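Local atomic coordinates of Exo-poly-alpha-D-galacturonosidase (Thermotoga maritima, PDB entry 3JUR), a protein that probably hydrolyses polygalacturonate, the backbone of pectin, as a heat-active exopolygalacturonase of glycosyl hydrolase family 28 that assembles as a tetramer. Residues V285-L299 against V313-R327. Sequence-based numbering, arbitrary orientation.
Sequences VRDNLVISQASHGGL and VARNNVYMNVERALR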
loop_
_atom_site.group_PDB
_atom_site.type_symbol
_atom_site.label_atom_id
_atom_site.label_comp_id
_atom_site.label_asym_id
_atom_site.label_seq_id
_atom_site.Cartn_x
_atom_site.Cartn_y
_atom_site.Cartn_z
ATOM N N VAL D 285 -27.022 16.872 8.132
ATOM C CA VAL D 285 -27.369 16.126 6.920
ATOM C C VAL D 285 -26.933 14.673 7.134
ATOM O O VAL D 285 -25.732 14.385 7.157
ATOM C CB VAL D 285 -26.651 16.728 5.684
ATOM C CG1 VAL D 285 -27.039 15.996 4.383
ATOM C CG2 VAL D 285 -26.957 18.226 5.574
ATOM N N ARG D 286 -27.889 13.762 7.320
ATOM C CA ARG D 286 -27.523 12.382 7.666
ATOM C C ARG D 286 -28.412 11.320 7.017
ATOM O O ARG D 286 -29.595 11.570 6.732
ATOM C CB ARG D 286 -27.513 12.200 9.191
ATOM C CG ARG D 286 -28.884 12.327 9.829
ATOM C CD ARG D 286 -28.820 12.194 11.342
ATOM N NE ARG D 286 -30.148 12.009 11.911
ATOM C CZ ARG D 286 -30.400 11.919 13.215
ATOM N NH1 ARG D 286 -29.414 12.024 14.095
ATOM N NH2 ARG D 286 -31.646 11.741 13.641
ATOM N N ASP D 287 -27.836 10.131 6.813
ATOM C CA ASP D 287 -28.569 8.957 6.310
ATOM C C ASP D 287 -29.278 9.181 4.964
ATOM O O ASP D 287 -30.341 8.596 4.713
ATOM C CB ASP D 287 -29.593 8.453 7.354
ATOM C CG ASP D 287 -28.987 8.261 8.735
ATOM O OD1 ASP D 287 -27.901 7.646 8.848
ATOM O OD2 ASP D 287 -29.613 8.721 9.714
ATOM N N ASN D 288 -28.698 10.020 4.112
ATOM C CA ASN D 288 -29.259 10.298 2.792
ATOM C C ASN D 288 -28.598 9.487 1.697
ATOM O O ASN D 288 -27.488 8.970 1.875
ATOM C CB ASN D 288 -29.140 11.781 2.443
ATOM C CG ASN D 288 -29.841 12.666 3.437
ATOM O OD1 ASN D 288 -31.071 12.716 3.487
ATOM N ND2 ASN D 288 -29.064 13.384 4.231
ATOM N N LEU D 289 -29.285 9.402 0.559
ATOM C CA LEU D 289 -28.801 8.656 -0.587
ATOM C C LEU D 289 -28.899 9.497 -1.856
ATOM O O LEU D 289 -29.988 9.917 -2.248
ATOM C CB LEU D 289 -29.579 7.341 -0.744
ATOM C CG LEU D 289 -29.294 6.460 -1.968
ATOM C CD1 LEU D 289 -27.815 6.009 -2.014
ATOM C CD2 LEU D 289 -30.237 5.263 -2.025
ATOM N N VAL D 290 -27.751 9.758 -2.474
ATOM C CA VAL D 290 -27.711 10.430 -3.768
ATOM C C VAL D 290 -27.222 9.422 -4.804
ATOM O O VAL D 290 -26.095 8.946 -4.720
ATOM C CB VAL D 290 -26.777 11.680 -3.756
ATOM C CG1 VAL D 290 -26.824 12.428 -5.116
ATOM C CG2 VAL D 290 -27.133 12.622 -2.606
ATOM N N ILE D 291 -28.072 9.072 -5.761
ATOM C CA ILE D 291 -27.615 8.296 -6.923
ATOM C C ILE D 291 -27.888 9.156 -8.143
ATOM O O ILE D 291 -29.025 9.250 -8.613
ATOM C CB ILE D 291 -28.292 6.907 -7.051
ATOM C CG1 ILE D 291 -28.108 6.092 -5.764
ATOM C CG2 ILE D 291 -27.749 6.160 -8.276
ATOM C CD1 ILE D 291 -28.886 4.766 -5.739
ATOM N N SER D 292 -26.839 9.815 -8.625
ATOM C CA SER D 292 -27.025 10.905 -9.568
ATOM C C SER D 292 -25.769 11.233 -10.367
ATOM O O SER D 292 -24.876 11.933 -9.885
ATOM C CB SER D 292 -27.513 12.147 -8.811
ATOM O OG SER D 292 -27.816 13.203 -9.699
ATOM N N GLN D 293 -25.713 10.724 -11.592
ATOM C CA GLN D 293 -24.686 11.105 -12.555
ATOM C C GLN D 293 -24.647 12.625 -12.757
ATOM O O GLN D 293 -23.567 13.223 -12.855
ATOM C CB GLN D 293 -24.953 10.414 -13.892
ATOM C CG GLN D 293 -23.964 10.770 -14.979
ATOM C CD GLN D 293 -22.955 9.678 -15.213
ATOM O OE1 GLN D 293 -23.105 8.879 -16.149
ATOM N NE2 GLN D 293 -21.917 9.619 -14.363
ATOM N N ALA D 294 -25.833 13.238 -12.795
ATOM C CA ALA D 294 -25.977 14.666 -13.068
ATOM C C ALA D 294 -25.564 15.595 -11.915
ATOM O O ALA D 294 -25.261 16.770 -12.152
ATOM C CB ALA D 294 -27.419 14.970 -13.520
ATOM N N SER D 295 -25.555 15.086 -10.680
ATOM C CA SER D 295 -25.275 15.917 -9.507
ATOM C C SER D 295 -23.884 16.544 -9.542
ATOM O O SER D 295 -22.900 15.861 -9.786
ATOM C CB SER D 295 -25.450 15.126 -8.203
ATOM O OG SER D 295 -25.095 15.921 -7.082
ATOM N N HIS D 296 -23.820 17.843 -9.270
ATOM C CA HIS D 296 -22.555 18.586 -9.232
ATOM C C HIS D 296 -21.825 18.473 -7.892
ATOM O O HIS D 296 -20.692 18.950 -7.749
ATOM C CB HIS D 296 -22.814 20.060 -9.551
ATOM C CG HIS D 296 -23.245 20.312 -10.964
ATOM N ND1 HIS D 296 -23.167 21.558 -11.549
ATOM C CD2 HIS D 296 -23.747 19.484 -11.912
ATOM C CE1 HIS D 296 -23.611 21.487 -12.793
ATOM N NE2 HIS D 296 -23.966 20.238 -13.038
ATOM N N GLY D 297 -22.483 17.864 -6.907
ATOM C CA GLY D 297 -21.918 17.700 -5.580
ATOM C C GLY D 297 -22.904 17.079 -4.604
ATOM O O GLY D 297 -24.109 17.339 -4.668
ATOM N N GLY D 298 -22.389 16.251 -3.702
ATOM C CA GLY D 298 -23.223 15.586 -2.705
ATOM C C GLY D 298 -23.561 16.525 -1.562
ATOM O O GLY D 298 -24.736 16.785 -1.286
ATOM N N LEU D 299 -22.519 17.008 -0.886
ATOM C CA LEU D 299 -22.646 18.064 0.110
ATOM C C LEU D 299 -21.846 19.269 -0.350
ATOM O O LEU D 299 -20.621 19.190 -0.510
ATOM C CB LEU D 299 -22.160 17.622 1.495
ATOM C CG LEU D 299 -22.473 18.736 2.515
ATOM C CD1 LEU D 299 -23.928 18.646 3.044
ATOM C CD2 LEU D 299 -21.485 18.795 3.637
ATOM N N VAL D 313 -22.777 19.421 9.923
ATOM C CA VAL D 313 -22.376 18.029 10.023
ATOM C C VAL D 313 -23.130 17.215 8.975
ATOM O O VAL D 313 -24.370 17.209 8.949
ATOM C CB VAL D 313 -22.647 17.435 11.432
ATOM C CG1 VAL D 313 -22.285 15.954 11.474
ATOM C CG2 VAL D 313 -21.888 18.205 12.523
ATOM N N ALA D 314 -22.369 16.535 8.120
ATOM C CA ALA D 314 -22.910 15.579 7.160
ATOM C C ALA D 314 -22.368 14.200 7.517
ATOM O O ALA D 314 -21.174 13.924 7.332
ATOM C CB ALA D 314 -22.531 15.959 5.730
ATOM N N ARG D 315 -23.245 13.342 8.037
ATOM C CA ARG D 315 -22.835 12.049 8.545
ATOM C C ARG D 315 -23.623 10.891 7.934
ATOM O O ARG D 315 -24.845 10.970 7.785
ATOM C CB ARG D 315 -22.964 12.020 10.069
ATOM C CG ARG D 315 -22.392 10.771 10.708
ATOM C CD ARG D 315 -22.601 10.745 12.221
ATOM N NE ARG D 315 -24.013 10.870 12.601
ATOM C CZ ARG D 315 -24.932 9.910 12.489
ATOM N NH1 ARG D 315 -24.620 8.717 11.988
ATOM N NH2 ARG D 315 -26.174 10.148 12.881
ATOM N N ASN D 316 -22.903 9.814 7.604
ATOM C CA ASN D 316 -23.500 8.559 7.137
ATOM C C ASN D 316 -24.382 8.737 5.908
ATOM O O ASN D 316 -25.490 8.216 5.843
ATOM C CB ASN D 316 -24.281 7.866 8.269
ATOM C CG ASN D 316 -24.532 6.391 7.989
ATOM O OD1 ASN D 316 -23.644 5.675 7.530
ATOM N ND2 ASN D 316 -25.750 5.937 8.259
ATOM N N ASN D 317 -23.881 9.485 4.935
ATOM C CA ASN D 317 -24.568 9.625 3.673
ATOM C C ASN D 317 -23.907 8.737 2.634
ATOM O O ASN D 317 -22.740 8.342 2.783
ATOM C CB ASN D 317 -24.579 11.086 3.218
ATOM C CG ASN D 317 -25.234 12.001 4.227
ATOM O OD1 ASN D 317 -26.455 11.991 4.393
ATOM N ND2 ASN D 317 -24.422 12.796 4.920
ATOM N N VAL D 318 -24.667 8.417 1.589
ATOM C CA VAL D 318 -24.162 7.615 0.484
ATOM C C VAL D 318 -24.337 8.376 -0.831
ATOM O O VAL D 318 -25.454 8.757 -1.183
ATOM C CB VAL D 318 -24.853 6.242 0.418
ATOM C CG1 VAL D 318 -24.425 5.479 -0.849
ATOM C CG2 VAL D 318 -24.522 5.416 1.680
ATOM N N TYR D 319 -23.227 8.582 -1.538
ATOM C CA TYR D 319 -23.211 9.332 -2.796
ATOM C C TYR D 319 -22.732 8.424 -3.916
ATOM O O TYR D 319 -21.680 7.800 -3.806
ATOM C CB TYR D 319 -22.288 10.545 -2.671
ATOM C CG TYR D 319 -22.620 11.436 -1.484
ATOM C CD1 TYR D 319 -23.706 12.306 -1.523
ATOM C CD2 TYR D 319 -21.865 11.385 -0.326
ATOM C CE1 TYR D 319 -24.016 13.127 -0.431
ATOM C CE2 TYR D 319 -22.160 12.203 0.766
ATOM C CZ TYR D 319 -23.234 13.069 0.701
ATOM O OH TYR D 319 -23.523 13.860 1.781
ATOM N N MET D 320 -23.515 8.325 -4.981
ATOM C CA MET D 320 -23.181 7.436 -6.086
ATOM C C MET D 320 -23.235 8.169 -7.420
ATOM O O MET D 320 -24.233 8.824 -7.721
ATOM C CB MET D 320 -24.138 6.246 -6.126
ATOM C CG MET D 320 -23.943 5.242 -4.996
ATOM S SD MET D 320 -24.947 3.743 -5.186
ATOM C CE MET D 320 -24.764 3.390 -6.923
ATOM N N ASN D 321 -22.155 8.045 -8.198
ATOM C CA ASN D 321 -22.045 8.564 -9.578
ATOM C C ASN D 321 -21.921 10.088 -9.669
ATOM O O ASN D 321 -21.855 10.646 -10.772
ATOM C CB ASN D 321 -23.190 8.063 -10.484
ATOM C CG ASN D 321 -23.399 6.549 -10.413
ATOM O OD1 ASN D 321 -22.453 5.779 -10.335
ATOM N ND2 ASN D 321 -24.659 6.126 -10.453
ATOM N N VAL D 322 -21.867 10.746 -8.511
ATOM C CA VAL D 322 -21.857 12.211 -8.420
ATOM C C VAL D 322 -20.557 12.815 -8.935
ATOM O O VAL D 322 -19.526 12.138 -8.991
ATOM C CB VAL D 322 -22.131 12.703 -6.971
ATOM C CG1 VAL D 322 -23.461 12.142 -6.461
ATOM C CG2 VAL D 322 -20.971 12.331 -6.014
ATOM N N GLU D 323 -20.598 14.089 -9.314
ATOM C CA GLU D 323 -19.384 14.747 -9.787
ATOM C C GLU D 323 -18.394 14.945 -8.651
ATOM O O GLU D 323 -17.182 14.783 -8.844
ATOM C CB GLU D 323 -19.697 16.090 -10.449
ATOM C CG GLU D 323 -20.368 15.967 -11.813
ATOM C CD GLU D 323 -20.571 17.316 -12.495
ATOM O OE1 GLU D 323 -20.161 18.351 -11.925
ATOM O OE2 GLU D 323 -21.137 17.343 -13.612
ATOM N N ARG D 324 -18.927 15.314 -7.482
ATOM C CA ARG D 324 -18.138 15.630 -6.296
ATOM C C ARG D 324 -18.885 15.191 -5.050
ATOM O O ARG D 324 -20.118 15.301 -4.976
ATOM C CB ARG D 324 -17.864 17.141 -6.202
ATOM C CG ARG D 324 -17.137 17.706 -7.406
ATOM C CD ARG D 324 -17.077 19.226 -7.454
ATOM N NE ARG D 324 -16.696 19.599 -8.818
ATOM C CZ ARG D 324 -17.548 19.737 -9.828
ATOM N NH1 ARG D 324 -18.863 19.592 -9.628
ATOM N NH2 ARG D 324 -17.087 20.033 -11.034
ATOM N N ALA D 325 -18.143 14.718 -4.058
ATOM C CA ALA D 325 -18.759 14.313 -2.801
ATOM C C ALA D 325 -18.932 15.519 -1.882
ATOM O O ALA D 325 -20.036 15.787 -1.397
ATOM C CB ALA D 325 -17.946 13.212 -2.124
ATOM N N LEU D 326 -17.831 16.240 -1.660
ATOM C CA LEU D 326 -17.808 17.427 -0.814
ATOM C C LEU D 326 -17.220 18.574 -1.631
ATOM O O LEU D 326 -16.134 18.448 -2.206
ATOM C CB LEU D 326 -16.965 17.195 0.452
ATOM C CG LEU D 326 -16.723 18.389 1.399
ATOM C CD1 LEU D 326 -18.031 18.919 2.037
ATOM C CD2 LEU D 326 -15.717 18.055 2.489
ATOM N N ARG D 327 -17.936 19.691 -1.659
ATOM C CA ARG D 327 -17.569 20.834 -2.481
ATOM C C ARG D 327 -17.761 22.141 -1.708
ATOM O O ARG D 327 -18.862 22.430 -1.259
ATOM C CB ARG D 327 -18.441 20.821 -3.736
ATOM C CG ARG D 327 -18.045 21.805 -4.822
ATOM C CD ARG D 327 -19.087 21.779 -5.932
ATOM N NE ARG D 327 -18.575 22.393 -7.155
ATOM C CZ ARG D 327 -19.332 22.720 -8.196
ATOM N NH1 ARG D 327 -20.642 22.493 -8.171
ATOM N NH2 ARG D 327 -18.777 23.279 -9.261
HETATM O O HOH W 1 -26.836 6.869 11.092
HETATM O O HOH W 2 -28.893 8.611 12.624
HETATM O O HOH W 3 -20.971 12.466 -12.555
HETATM O O HOH W 4 -22.509 15.352 -14.417
HETATM O O HOH W 5 -22.675 23.727 -9.797
HETATM O O HOH W 6 -25.343 15.724 1.199
#
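The axes of Leu289-Ile291 and Val318-Met320 run parallel, 4.7 Å apart at their closest, as neighbouring rungs of a right-handed parallel beta-helix, and Val290 N to Val318 O (2.8 Å) is one of the backbone bonds that join them. At the corner before these strands the chain turns through Asp287-Asn288 and Asn316-Asn317, and the amides of the buried Asn288 and Asn317 lie side by side and point the same way, their planes 6° apart. Asn317 OD1 accepts from both Asn288 N and Asn288 ND2 (each 3.0 Å), while Asn317 ND2 reaches Val285 O from above that carbonyl's plane. Asparagine suits the turn because one short amide both donates and accepts; Asn288 hands the pattern back a rung, to Cys254 and Ile251. Beside them, Asn316 ND2 meets Asp287 OD1 at 2.8 Å.

Inside the coil, Val290 CG2 packs on Tyr319 CD1 (3.6 Å). With CG anti to its carbonyl carbon (chi1 -54°), the Tyr319 ring swings to Gly298, whose CA lies 3.4 Å from CE1; glycine fits here because a CB would collide with the ring. A water links Tyr319 OH to Gly298 O. Farther round, Arg324 NH1 donates to His296 O (2.7 Å), which lies in its guanidinium plane, and forms a salt bridge with Glu323 OE1. The guanidinium is stacked with that of Arg327; Glu354 pairs with Arg324 and Asp261 with Arg327.

Strand 255-258 continues the stack beyond Val290, and strand 337-349 beyond Tyr319. On the outer face, Leu289 and Val318 pack against Met320 of a second subunit, whereas Arg286, which also pairs with Glu252, shares Glu11 of helix 6-16 with Arg315.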